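Local coordinates for chitin binding protein (Enterococcus faecalis, PDB 4A02) that cleaves crystalline chitin oxidatively at a copper centre, breaking glycosidic bonds and releasing oxidised chitooligosaccharides, at residues Y93-N98 / I132-D137; N98-N103 / G140-Y145; I144-G149 / Q159-N164. One frame throughout, in Å; residues are numbered along the deposited sequence.

Contact 1 (Y93-N98 / I132-D137)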
loop_
_atom_site.group_PDB
_atom_site.type_symbol
_atom_site.label_atom_id
_atom_site.label_comp_id
_atom_site.label_asym_id
_atom_site.label_seq_id
_atom_site.Cartn_x
_atom_site.Cartn_y
_atom_site.Cartn_z
ATOM N N TYR A 93 -7.861 -1.564 -4.084
ATOM C CA TYR A 93 -7.636 -0.867 -2.829
ATOM C C TYR A 93 -8.542 -1.410 -1.756
ATOM O O TYR A 93 -9.744 -1.621 -1.982
ATOM C CB TYR A 93 -7.873 0.626 -2.992
ATOM C CG TYR A 93 -6.951 1.294 -3.967
ATOM C CD1 TYR A 93 -7.218 1.304 -5.337
ATOM C CD2 TYR A 93 -5.775 1.897 -3.556
ATOM C CE1 TYR A 93 -6.356 1.918 -6.212
ATOM C CE2 TYR A 93 -4.927 2.501 -4.437
ATOM C CZ TYR A 93 -5.212 2.523 -5.784
ATOM O OH TYR A 93 -4.303 3.152 -6.597
ATOM N N TYR A 94 -7.959 -1.587 -0.569
ATOM C CA TYR A 94 -8.615 -2.068 0.637
ATOM C C TYR A 94 -8.327 -1.127 1.775
ATOM O O TYR A 94 -7.276 -0.462 1.754
ATOM C CB TYR A 94 -8.089 -3.480 0.981
ATOM C CG TYR A 94 -8.144 -4.489 -0.122
ATOM C CD1 TYR A 94 -7.137 -4.500 -1.119
ATOM C CD2 TYR A 94 -9.141 -5.429 -0.225
ATOM C CE1 TYR A 94 -7.151 -5.420 -2.142
ATOM C CE2 TYR A 94 -9.162 -6.360 -1.290
ATOM C CZ TYR A 94 -8.135 -6.315 -2.249
ATOM O OH TYR A 94 -8.187 -7.239 -3.285
ATOM N N ILE A 95 -9.160 -1.097 2.821
ATOM C CA ILE A 95 -8.857 -0.334 3.995
ATOM C C ILE A 95 -9.334 -1.095 5.231
ATOM O O ILE A 95 -10.414 -1.717 5.220
ATOM C CB ILE A 95 -9.412 1.098 3.951
ATOM C CG1 ILE A 95 -8.847 1.960 5.069
ATOM C CG2 ILE A 95 -10.927 1.119 3.938
ATOM C CD1 ILE A 95 -9.219 3.421 4.941
ATOM N N THR A 96 -8.565 -1.032 6.303
ATOM C CA THR A 96 -8.955 -1.616 7.557
ATOM C C THR A 96 -10.310 -1.109 8.015
ATOM O O THR A 96 -10.678 0.045 7.775
ATOM C CB THR A 96 -7.886 -1.294 8.650
ATOM O OG1 THR A 96 -7.503 0.072 8.556
ATOM C CG2 THR A 96 -6.654 -2.144 8.497
ATOM N N LYS A 97 -11.042 -1.976 8.705
ATOM C CA LYS A 97 -12.275 -1.643 9.399
ATOM C C LYS A 97 -11.969 -0.915 10.691
ATOM O O LYS A 97 -10.980 -1.198 11.375
ATOM C CB LYS A 97 -13.053 -2.941 9.685
ATOM C CG LYS A 97 -13.390 -3.713 8.447
ATOM C CD LYS A 97 -13.838 -5.125 8.764
ATOM C CE LYS A 97 -15.215 -5.164 8.843
ATOM N NZ LYS A 97 -15.950 -5.484 7.613
ATOM N N ASN A 98 -12.890 -0.013 11.098
ATOM C CA ASN A 98 -12.775 0.535 12.445
ATOM C C ASN A 98 -12.696 -0.600 13.448
ATOM O O ASN A 98 -13.443 -1.584 13.367
ATOM C CB ASN A 98 -13.980 1.418 12.797
ATOM C CG ASN A 98 -13.967 2.785 12.198
ATOM O OD1 ASN A 98 -12.913 3.330 11.782
ATOM N ND2 ASN A 98 -15.121 3.401 12.191
ATOM N N ILE A 132 -10.020 7.242 -4.889
ATOM C CA ILE A 132 -10.764 6.196 -4.202
ATOM C C ILE A 132 -11.622 6.807 -3.118
ATOM O O ILE A 132 -11.311 7.862 -2.562
ATOM C CB ILE A 132 -9.807 5.101 -3.656
ATOM C CG1 ILE A 132 -8.938 5.648 -2.508
ATOM C CG2 ILE A 132 -9.015 4.496 -4.767
ATOM C CD1 ILE A 132 -8.074 4.563 -1.888
ATOM N N ASN A 133 -12.708 6.143 -2.749
ATOM C CA ASN A 133 -13.620 6.641 -1.748
ATOM C C ASN A 133 -13.336 6.031 -0.409
ATOM O O ASN A 133 -13.540 4.838 -0.178
ATOM C CB ASN A 133 -15.076 6.420 -2.143
ATOM C CG ASN A 133 -15.431 7.227 -3.361
ATOM O OD1 ASN A 133 -15.098 8.418 -3.417
ATOM N ND2 ASN A 133 -16.131 6.582 -4.256
ATOM N N ILE A 134 -12.862 6.843 0.543
ATOM C CA ILE A 134 -12.656 6.408 1.903
ATOM C C ILE A 134 -14.006 6.373 2.596
ATOM O O ILE A 134 -14.684 7.414 2.670
ATOM C CB ILE A 134 -11.664 7.318 2.633
ATOM C CG1 ILE A 134 -10.337 7.397 1.901
ATOM C CG2 ILE A 134 -11.533 6.912 4.089
ATOM C CD1 ILE A 134 -9.614 6.075 1.720
ATOM N N PRO A 135 -14.450 5.225 3.124
ATOM C CA PRO A 135 -15.801 5.165 3.725
ATOM C C PRO A 135 -15.967 6.159 4.821
ATOM O O PRO A 135 -15.073 6.419 5.633
ATOM C CB PRO A 135 -15.901 3.716 4.191
ATOM C CG PRO A 135 -14.950 2.956 3.300
ATOM C CD PRO A 135 -13.792 3.901 3.105
ATOM N N THR A 136 -17.166 6.744 4.889
ATOM C CA THR A 136 -17.419 7.824 5.798
ATOM C C THR A 136 -17.457 7.449 7.272
ATOM O O THR A 136 -17.389 8.362 8.082
ATOM C CB THR A 136 -18.698 8.597 5.377
ATOM O OG1 THR A 136 -19.757 7.721 5.400
ATOM C CG2 THR A 136 -18.491 9.133 3.984
ATOM N N ASP A 137 -17.538 6.181 7.616
ATOM C CA ASP A 137 -17.479 5.783 8.991
ATOM C C ASP A 137 -16.068 5.832 9.539
ATOM O O ASP A 137 -15.898 5.790 10.761
ATOM C CB ASP A 137 -18.040 4.368 9.249
ATOM C CG ASP A 137 -17.248 3.256 8.640
ATOM O OD1 ASP A 137 -16.517 3.462 7.661
ATOM O OD2 ASP A 137 -17.390 2.095 9.160
HETATM O O HOH W 1 -15.335 0.165 9.684
#

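Contact 2 (N98-N103 / G140-Y145)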
loop_
_atom_site.group_PDB
_atom_site.type_symbol
_atom_site.label_atom_id
_atom_site.label_comp_id
_atom_site.label_asym_id
_atom_site.label_seq_id
_atom_site.Cartn_x
_atom_site.Cartn_y
_atom_site.Cartn_z
ATOM N N ASN A 98 -12.890 -0.013 11.098
ATOM C CA ASN A 98 -12.775 0.535 12.445
ATOM C C ASN A 98 -12.696 -0.600 13.448
ATOM O O ASN A 98 -13.443 -1.584 13.367
ATOM C CB ASN A 98 -13.980 1.418 12.797
ATOM C CG ASN A 98 -13.967 2.785 12.198
ATOM O OD1 ASN A 98 -12.913 3.330 11.782
ATOM N ND2 ASN A 98 -15.121 3.401 12.191
ATOM N N GLY A 99 -11.800 -0.453 14.421
ATOM C CA GLY A 99 -11.625 -1.443 15.486
ATOM C C GLY A 99 -10.605 -2.496 15.228
ATOM O O GLY A 99 -10.364 -3.332 16.097
ATOM N N TRP A 100 -9.963 -2.503 14.049
ATOM C CA TRP A 100 -8.834 -3.345 13.818
ATOM C C TRP A 100 -7.762 -3.064 14.875
ATOM O O TRP A 100 -7.668 -1.977 15.424
ATOM C CB TRP A 100 -8.301 -3.164 12.392
ATOM C CG TRP A 100 -7.510 -1.882 12.216
ATOM C CD1 TRP A 100 -8.000 -0.610 12.112
ATOM C CD2 TRP A 100 -6.078 -1.777 12.156
ATOM N NE1 TRP A 100 -6.967 0.289 12.018
ATOM C CE2 TRP A 100 -5.779 -0.409 12.008
ATOM C CE3 TRP A 100 -5.030 -2.695 12.197
ATOM C CZ2 TRP A 100 -4.473 0.053 11.910
ATOM C CZ3 TRP A 100 -3.730 -2.238 12.084
ATOM C CH2 TRP A 100 -3.473 -0.878 11.937
ATOM N N ASN A 101 -6.930 -4.076 15.132
ATOM C CA ASN A 101 -5.986 -3.974 16.250
ATOM C C ASN A 101 -4.615 -3.507 15.731
ATOM O O ASN A 101 -3.938 -4.267 15.014
ATOM C CB ASN A 101 -5.866 -5.334 16.943
ATOM C CG ASN A 101 -5.130 -5.211 18.230
ATOM O OD1 ASN A 101 -4.142 -4.494 18.343
ATOM N ND2 ASN A 101 -5.568 -5.973 19.213
ATOM N N PRO A 102 -4.192 -2.292 16.061
ATOM C CA PRO A 102 -2.967 -1.755 15.509
ATOM C C PRO A 102 -1.709 -2.318 16.130
ATOM O O PRO A 102 -0.608 -1.934 15.738
ATOM C CB PRO A 102 -3.101 -0.252 15.792
ATOM C CG PRO A 102 -3.844 -0.237 17.112
ATOM C CD PRO A 102 -4.864 -1.317 16.945
ATOM N N ASN A 103 -1.852 -3.225 17.111
ATOM C CA ASN A 103 -0.775 -3.916 17.768
ATOM C C ASN A 103 -0.686 -5.392 17.427
ATOM O O ASN A 103 0.031 -6.124 18.115
ATOM C CB ASN A 103 -0.850 -3.696 19.282
ATOM C CG ASN A 103 -0.683 -2.241 19.616
ATOM O OD1 ASN A 103 0.372 -1.661 19.330
ATOM N ND2 ASN A 103 -1.680 -1.591 20.230
ATOM N N GLY A 140 -9.562 7.559 12.788
ATOM C CA GLY A 140 -8.372 7.127 13.514
ATOM C C GLY A 140 -7.355 6.448 12.605
ATOM O O GLY A 140 -7.375 6.581 11.393
ATOM N N TYR A 141 -6.415 5.739 13.234
ATOM C CA TYR A 141 -5.363 5.054 12.511
ATOM C C TYR A 141 -5.942 3.938 11.670
ATOM O O TYR A 141 -6.645 3.053 12.225
ATOM C CB TYR A 141 -4.344 4.514 13.494
ATOM C CG TYR A 141 -3.201 3.698 12.922
ATOM C CD1 TYR A 141 -2.737 3.866 11.623
ATOM C CD2 TYR A 141 -2.579 2.746 13.717
ATOM C CE1 TYR A 141 -1.704 3.103 11.117
ATOM C CE2 TYR A 141 -1.514 2.014 13.245
ATOM C CZ TYR A 141 -1.074 2.174 11.950
ATOM O OH TYR A 141 0.015 1.453 11.502
ATOM N N HIS A 142 -5.637 3.923 10.377
ATOM C CA HIS A 142 -6.043 2.913 9.436
ATOM C C HIS A 142 -4.890 2.594 8.510
ATOM O O HIS A 142 -3.938 3.360 8.368
ATOM C CB HIS A 142 -7.268 3.384 8.611
ATOM C CG HIS A 142 -8.528 3.260 9.433
ATOM N ND1 HIS A 142 -9.065 1.997 9.626
ATOM C CD2 HIS A 142 -9.225 4.164 10.162
ATOM C CE1 HIS A 142 -10.086 2.181 10.410
ATOM N NE2 HIS A 142 -10.220 3.453 10.761
ATOM N N VAL A 143 -5.001 1.412 7.864
ATOM C CA VAL A 143 -4.084 1.008 6.821
ATOM C C VAL A 143 -4.872 0.834 5.547
ATOM O O VAL A 143 -5.841 0.074 5.497
ATOM C CB VAL A 143 -3.303 -0.268 7.200
ATOM C CG1 VAL A 143 -2.411 -0.732 6.047
ATOM C CG2 VAL A 143 -2.469 -0.040 8.450
ATOM N N ILE A 144 -4.437 1.537 4.495
ATOM C CA ILE A 144 -4.889 1.304 3.132
ATOM C C ILE A 144 -3.923 0.327 2.496
ATOM O O ILE A 144 -2.718 0.455 2.632
ATOM C CB ILE A 144 -4.966 2.621 2.341
ATOM C CG1 ILE A 144 -5.943 3.608 2.973
ATOM C CG2 ILE A 144 -5.278 2.373 0.874
ATOM C CD1 ILE A 144 -5.820 5.004 2.443
ATOM N N TYR A 145 -4.464 -0.666 1.776
ATOM C CA TYR A 145 -3.654 -1.647 1.080
ATOM C C TYR A 145 -3.944 -1.501 -0.414
ATOM O O TYR A 145 -5.069 -1.699 -0.839
ATOM C CB TYR A 145 -3.940 -3.044 1.543
ATOM C CG TYR A 145 -2.907 -4.086 1.238
ATOM C CD1 TYR A 145 -1.583 -3.889 1.584
ATOM C CD2 TYR A 145 -3.267 -5.304 0.681
ATOM C CE1 TYR A 145 -0.613 -4.880 1.336
ATOM C CE2 TYR A 145 -2.321 -6.312 0.494
ATOM C CZ TYR A 145 -1.004 -6.096 0.824
ATOM O OH TYR A 145 -0.117 -7.115 0.654
#

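Contact 3 (I144-G149 / Q159-N164)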
loop_
_atom_site.group_PDB
_atom_site.type_symbol
_atom_site.label_atom_id
_atom_site.label_comp_id
_atom_site.label_asym_id
_atom_site.label_seq_id
_atom_site.Cartn_x
_atom_site.Cartn_y
_atom_site.Cartn_z
ATOM N N ILE A 144 -4.437 1.537 4.495
ATOM C CA ILE A 144 -4.889 1.304 3.132
ATOM C C ILE A 144 -3.923 0.327 2.496
ATOM O O ILE A 144 -2.718 0.455 2.632
ATOM C CB ILE A 144 -4.966 2.621 2.341
ATOM C CG1 ILE A 144 -5.943 3.608 2.973
ATOM C CG2 ILE A 144 -5.278 2.373 0.874
ATOM C CD1 ILE A 144 -5.820 5.004 2.443
ATOM N N TYR A 145 -4.464 -0.666 1.776
ATOM C CA TYR A 145 -3.654 -1.647 1.080
ATOM C C TYR A 145 -3.944 -1.501 -0.414
ATOM O O TYR A 145 -5.069 -1.699 -0.839
ATOM C CB TYR A 145 -3.940 -3.044 1.543
ATOM C CG TYR A 145 -2.907 -4.086 1.238
ATOM C CD1 TYR A 145 -1.583 -3.889 1.584
ATOM C CD2 TYR A 145 -3.267 -5.304 0.681
ATOM C CE1 TYR A 145 -0.613 -4.880 1.336
ATOM C CE2 TYR A 145 -2.321 -6.312 0.494
ATOM C CZ TYR A 145 -1.004 -6.096 0.824
ATOM O OH TYR A 145 -0.117 -7.115 0.654
ATOM N N ALA A 146 -2.928 -1.094 -1.154
ATOM C CA ALA A 146 -3.036 -0.787 -2.580
ATOM C C ALA A 146 -2.275 -1.848 -3.359
ATOM O O ALA A 146 -1.147 -2.178 -3.021
ATOM C CB ALA A 146 -2.453 0.582 -2.835
ATOM N N VAL A 147 -2.908 -2.368 -4.420
ATOM C CA VAL A 147 -2.358 -3.506 -5.151
ATOM C C VAL A 147 -2.389 -3.229 -6.637
ATOM O O VAL A 147 -3.463 -3.101 -7.253
ATOM C CB VAL A 147 -3.187 -4.784 -4.851
ATOM C CG1 VAL A 147 -2.517 -5.981 -5.542
ATOM C CG2 VAL A 147 -3.307 -5.014 -3.367
ATOM N N TRP A 148 -1.207 -3.131 -7.244
ATOM C CA TRP A 148 -1.035 -2.879 -8.674
ATOM C C TRP A 148 -0.808 -4.229 -9.369
ATOM O O TRP A 148 0.217 -4.863 -9.189
ATOM C CB TRP A 148 0.144 -1.966 -8.882
ATOM C CG TRP A 148 0.516 -1.733 -10.311
ATOM C CD1 TRP A 148 -0.303 -1.704 -11.411
ATOM C CD2 TRP A 148 1.823 -1.448 -10.802
ATOM N NE1 TRP A 148 0.417 -1.448 -12.524
ATOM C CE2 TRP A 148 1.737 -1.288 -12.186
ATOM C CE3 TRP A 148 3.092 -1.351 -10.212
ATOM C CZ2 TRP A 148 2.848 -1.015 -12.984
ATOM C CZ3 TRP A 148 4.174 -1.078 -10.996
ATOM C CH2 TRP A 148 4.048 -0.933 -12.382
ATOM N N GLY A 149 -1.831 -4.681 -10.114
ATOM C CA GLY A 149 -1.770 -5.973 -10.787
ATOM C C GLY A 149 -1.182 -5.835 -12.178
ATOM O O GLY A 149 -1.724 -5.124 -13.018
ATOM N N GLN A 159 1.269 -2.392 -1.561
ATOM C CA GLN A 159 1.644 -1.161 -0.849
ATOM C C GLN A 159 0.700 -0.899 0.318
ATOM O O GLN A 159 -0.415 -0.416 0.154
ATOM C CB GLN A 159 1.624 0.007 -1.828
ATOM C CG GLN A 159 2.736 -0.077 -2.854
ATOM C CD GLN A 159 4.062 0.371 -2.265
ATOM O OE1 GLN A 159 4.191 1.543 -1.902
ATOM N NE2 GLN A 159 5.038 -0.505 -2.179
ATOM N N ALA A 160 1.203 -1.184 1.531
ATOM C CA ALA A 160 0.537 -0.742 2.748
ATOM C C ALA A 160 0.824 0.729 3.002
ATOM O O ALA A 160 1.973 1.172 2.877
ATOM C CB ALA A 160 1.040 -1.575 3.930
ATOM N N ILE A 161 -0.218 1.463 3.377
ATOM C CA ILE A 161 -0.166 2.924 3.577
ATOM C C ILE A 161 -0.830 3.234 4.898
ATOM O O ILE A 161 -2.001 2.893 5.114
ATOM C CB ILE A 161 -0.918 3.618 2.428
ATOM C CG1 ILE A 161 -0.381 3.252 1.035
ATOM C CG2 ILE A 161 -0.930 5.134 2.630
ATOM C CD1 ILE A 161 -1.442 3.102 0.026
ATOM N N ASP A 162 -0.097 3.853 5.823
ATOM C CA ASP A 162 -0.610 4.219 7.135
ATOM C C ASP A 162 -1.233 5.617 7.092
ATOM O O ASP A 162 -0.564 6.569 6.660
ATOM C CB ASP A 162 0.538 4.212 8.144
ATOM C CG ASP A 162 1.176 2.857 8.280
ATOM O OD1 ASP A 162 0.532 1.980 8.938
ATOM O OD2 ASP A 162 2.285 2.649 7.745
ATOM N N VAL A 163 -2.474 5.729 7.560
ATOM C CA VAL A 163 -3.160 7.006 7.577
ATOM C C VAL A 163 -3.827 7.200 8.936
ATOM O O VAL A 163 -4.104 6.257 9.673
ATOM C CB VAL A 163 -4.189 7.130 6.438
ATOM C CG1 VAL A 163 -3.489 7.076 5.101
ATOM C CG2 VAL A 163 -5.290 6.075 6.530
ATOM N N ASN A 164 -4.095 8.471 9.242
ATOM C CA ASN A 164 -4.881 8.879 10.400
ATOM C C ASN A 164 -6.084 9.621 9.867
ATOM O O ASN A 164 -5.911 10.682 9.260
ATOM C CB ASN A 164 -4.051 9.736 11.346
ATOM C CG ASN A 164 -4.919 10.227 12.487
ATOM O OD1 ASN A 164 -5.539 9.439 13.190
ATOM N ND2 ASN A 164 -5.021 11.532 12.601
#

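Contact 1 (Y93-N98 / I132-D137)
Tyr-93 swings its CG away from its own carbonyl carbon (chi1 -62°). Ile-132 tucks CG1 between its backbone N and carbonyl carbon (chi1 68°), which puts the CG2 methyl on the N side. These torsions set both branches of the isoleucine against the tyrosine ring, and the two side chains cross at about a right angle. The CG2 methyl lies over one face of the ring, displaced toward the rim, and is 3.7 Å from Tyr-93 CD1. This is a CH-pi contact: Ile-132 CG2 sits 3.9 Å from the centroid of the Tyr-93 ring, 19° off its normal. Ile-132 CD1 reaches Tyr-93 CD2, on the other side of CG. The phenol end is fixed separately, because Tyr-93 OH is hydrogen-bonded to Gln-130 and Trp-80.

Further along, Ile-95 divides its work between its branches. Its CD1 meets Ile-134 CD1 at 4.2 Å, while its CG2 slides past Pro-135 CD at 4.1 Å. Ile-144 and Ile-165 touch both Ile-95 and Ile-134 and extend this apolar layer.

At the exposed end the contact turns polar. Asn-98 ND2 donates to Asp-137 O at 2.9 Å. The oxygen lies close to the amide plane of Asn-98, but the nitrogen stands above the carbonyl plane of Asp-137. A water adds a bridge: it accepts from Asn-98 N at 2.8 Å and donates to Asp-137 OD2 at 2.9 Å. Asn-98 OD1 accepts from Lys-139 N, so both ends of the amide are used and its flip is settled.

Segments 93-98 and 132-137 run nearly in the same direction; their strands belong to different sheets. Their inward side chains pack between the two sheets, as in the core of the beta-sandwich of AA10 lytic polysaccharide monooxygenases.

Contact 2 (N98-N103 / G140-Y145)
The Trp-100 indole meets Tyr-141 twice, once at the backbone carbonyl of Tyr-141 and once at its ring. Trp-100 NE1 donates to Tyr-141 O at 2.8 Å, with the oxygen close to the indole plane. The edge of the six-membered ring meanwhile points at the face of the Tyr-141 phenol, a T-shaped (edge-to-face) pair with centroids 5.0 Å apart and planes at 66°. With His-142 these residues form an aromatic cluster. It pins the loop after strand 88-96 over the corner where the chain enters strand 142-150 of the beta-sandwich.

Trp-100 CG occupies the position between its backbone N and carbonyl carbon (chi1 76°), which turns the indole toward this corner. Trp-100 CZ2 then lies over the centre of the Tyr-141 ring. Trp-100 CH2 reaches on to Val-143 CG2 at 3.7 Å. Pro-102 adds its CB, 3.7 Å from Tyr-141 CD2. The Tyr-141 hydroxyl is hydrogen-bonded to Asp-162 and Gln-61, which fixes the far end of the phenol. Within the loop, Asn-103 N donates to Asn-101 OD1, an Asx turn.

The imidazole of His-142 is held from two sides. Its ND1 is hydrogen-bonded to Thr-96 OG1. Its NE2 donates to Asn-98 OD1 at 2.9 Å; the bond is bent, 135° at the hydrogen, and NE2 lies in the carbonyl plane of the amide.

Contact 3 (I144-G149 / Q159-N164)
Ile-144 O is approached by two groups of the facing strand. Ile-161 N donates the hydrogen bond, 2.8 Å to Ile-144 O and nearly along the C=O axis. Ala-160 CA adds a weaker CA-H...O contact to the same Ile-144 O at 3.5 Å. Gln-159 O also has two partners, Ala-146 N at 2.9 Å, which stands above its carbonyl plane, and the CA-H of Tyr-145. Ile-144 N to Ile-161 O and Gln-159 N to Ala-146 O complete the four backbone hydrogen bonds. Ile-144 with Ile-161 and Ala-146 with Gln-159 are thus hydrogen-bonded pairs, and Tyr-145 with Ala-160 is the non-hydrogen-bonded pair between them.

This is part of the antiparallel hairpin of strands 142-150 and 155-165, and the contact lies near the centre of the chain in the beta-sandwich. On the face carrying Ile-144, Ala-146 and Ile-161, the CD1 methyl of Ile-161 touches both Ile-144 and Ala-146. Its chi2 of 142° departs from a staggered value and brings CD1 to 4.0 Å from Ile-144 CG2 and 3.9 Å from Ala-146 CB. The Ile-144 and Val-163 side chains cross at about a right angle, with Ile-144 CD1 4.1 Å from Val-163 CG1. Leu-76, Val-4 and Trp-80 of the other sheet pack against this face. Gln-159, on the same face, bends at chi2 (-78°), and its end leads away from strand 142-150. There its OE1 is hydrogen-bonded to Ser-9 OG and Val-4 N.

The Tyr-145 ring lies on the opposite face. Its CD1 packs on Ala-160 CB at 4.2 Å, and its OH is hydrogen-bonded to Leu-47 O.

In the fold
Contact 1 joins the two sheets of the sandwich, contact 3 pairs neighbouring strands within one of them, and contact 2 packs the loop after strand 88-96 against the start of strand 142-150. Asn-98 is shared by contacts 1 and 2, whose centres lie about 10 Å apart. Tyr-94 O to Tyr-145 N, 2.8 Å, ties strand 88-96 to 142-150. Contact 3 is reached from contact 1 by Tyr-93 CE2 packing on Ala-146 CB at 3.5 Å, and from contact 2 by Tyr-141 OH to Asp-162 OD1 at 2.7 Å. Contacts 1 and 2 lie away from the copper site. In contact 3 the side chain of Gln-159 is about 9 Å from that of the copper ligand His-1.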